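Side-chain contact in factor H binding protein (Treponema denticola, PDB 3R15), which probably binds the complement regulator factor H at the surface of this oral spirochaete, as a lipoprotein of the FhbB family: residues R40-P43 against A44-I48. Numbering follows the deposited sequence.
Sequences RHIP and AGAVI
Ile-42 reaches the start of helix 44-59 with a single methyl, CG2, which touches two neighbouring side chains of the first turn: it lies 3.7 Å from CB of Ala-46 and 3.8 Å from CG2 of Val-47. The isoleucine and valine side chains run across each other at roughly a right angle, meeting methyl to methyl. In Ile-42 this branch stands anti to the backbone N, while CG1, beside that N (chi1 -62°), lies over one face of the Arg-40 guanidinium, toward its rim. In Val-47 it is CG1 that is anti to the backbone N (chi1 172°), which leaves CG2, beside the N, to meet the isoleucine methyl and, at 3.5 Å, Pro-43 O. Pro-43, the N-cap residue, also touches Ala-46: its ring atom CG stands 3.9 Å from the alanine CB, so that methyl is shared by proline ring and isoleucine branch. Beside these apolar contacts, Pro-43 O accepts a hydrogen bond from Val-47 N at 3.0 Å, the donor lying nearly in line with the C=O bond (161°). Leu-37 and Ile-74 add apolar contacts to Ile-42 and Val-47 respectively, and Arg-40 makes a salt bridge to Glu-36. Chemically, the cap carbonyl takes up the amide of Val-47 while the methyls pack the loop against the first turn, consistent with a helix start defined at Pro-43.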
loop_
_atom_site.group_PDB
_atom_site.type_symbol
_atom_site.label_atom_id
_atom_site.label_comp_id
_atom_site.label_asym_id
_atom_site.label_seq_id
_atom_site.Cartn_x
_atom_site.Cartn_y
_atom_site.Cartn_z
ATOM N N ARG A 40 -13.895 1.224 7.903
ATOM C CA ARG A 40 -14.549 1.617 6.651
ATOM C C ARG A 40 -14.079 0.817 5.438
ATOM O O ARG A 40 -13.024 0.180 5.459
ATOM C CB ARG A 40 -14.321 3.104 6.373
ATOM C CG ARG A 40 -12.870 3.432 6.121
ATOM C CD ARG A 40 -12.671 4.888 5.781
ATOM N NE ARG A 40 -11.268 5.272 5.878
ATOM C CZ ARG A 40 -10.579 5.838 4.891
ATOM N NH1 ARG A 40 -11.163 6.081 3.726
ATOM N NH2 ARG A 40 -9.308 6.176 5.071
ATOM N N HIS A 41 -14.889 0.875 4.384
ATOM C CA HIS A 41 -14.498 0.443 3.051
ATOM C C HIS A 41 -13.837 1.619 2.353
ATOM O O HIS A 41 -14.168 2.770 2.612
ATOM C CB HIS A 41 -15.733 0.005 2.258
ATOM C CG HIS A 41 -16.447 -1.159 2.863
ATOM N ND1 HIS A 41 -16.310 -2.445 2.387
ATOM C CD2 HIS A 41 -17.302 -1.234 3.911
ATOM C CE1 HIS A 41 -17.045 -3.263 3.119
ATOM N NE2 HIS A 41 -17.667 -2.551 4.041
ATOM N N ILE A 42 -12.892 1.332 1.471
ATOM C CA ILE A 42 -12.209 2.391 0.729
ATOM C C ILE A 42 -12.495 2.194 -0.753
ATOM O O ILE A 42 -12.107 1.176 -1.340
ATOM C CB ILE A 42 -10.693 2.378 1.015
ATOM C CG1 ILE A 42 -10.440 2.639 2.505
ATOM C CG2 ILE A 42 -9.973 3.405 0.143
ATOM C CD1 ILE A 42 -8.961 2.619 2.901
ATOM N N PRO A 43 -13.215 3.146 -1.360
ATOM C CA PRO A 43 -13.657 2.994 -2.755
ATOM C C PRO A 43 -12.508 3.078 -3.759
ATOM O O PRO A 43 -11.437 3.595 -3.436
ATOM C CB PRO A 43 -14.654 4.145 -2.948
ATOM C CG PRO A 43 -14.263 5.171 -1.913
ATOM C CD PRO A 43 -13.701 4.394 -0.746
ATOM N N ALA A 44 -12.745 2.552 -4.957
ATOM C CA ALA A 44 -11.704 2.471 -5.999
ATOM C C ALA A 44 -10.972 3.789 -6.301
ATOM O O ALA A 44 -9.739 3.816 -6.438
ATOM C CB ALA A 44 -12.290 1.864 -7.279
ATOM N N GLY A 45 -11.709 4.890 -6.407
ATOM C CA GLY A 45 -11.072 6.169 -6.673
ATOM C C GLY A 45 -10.176 6.627 -5.533
ATOM O O GLY A 45 -9.133 7.245 -5.755
ATOM N N ALA A 46 -10.588 6.328 -4.304
ATOM C CA ALA A 46 -9.775 6.671 -3.150
ATOM C C ALA A 46 -8.496 5.831 -3.130
ATOM O O ALA A 46 -7.437 6.326 -2.732
ATOM C CB ALA A 46 -10.559 6.492 -1.873
ATOM N N VAL A 47 -8.582 4.577 -3.575
ATOM C CA VAL A 47 -7.391 3.716 -3.638
ATOM C C VAL A 47 -6.379 4.298 -4.635
ATOM O O VAL A 47 -5.168 4.327 -4.383
ATOM C CB VAL A 47 -7.746 2.254 -4.027
ATOM C CG1 VAL A 47 -6.481 1.425 -4.293
ATOM C CG2 VAL A 47 -8.625 1.603 -2.940
ATOM N N ILE A 48 -6.888 4.771 -5.767
ATOM C CA ILE A 48 -6.044 5.408 -6.773
ATOM C C ILE A 48 -5.338 6.636 -6.190
ATOM O O ILE A 48 -4.126 6.798 -6.362
ATOM C CB ILE A 48 -6.871 5.794 -8.020
ATOM C CG1 ILE A 48 -7.270 4.530 -8.780
ATOM C CG2 ILE A 48 -6.072 6.733 -8.940
ATOM C CD1 ILE A 48 -8.356 4.766 -9.828
#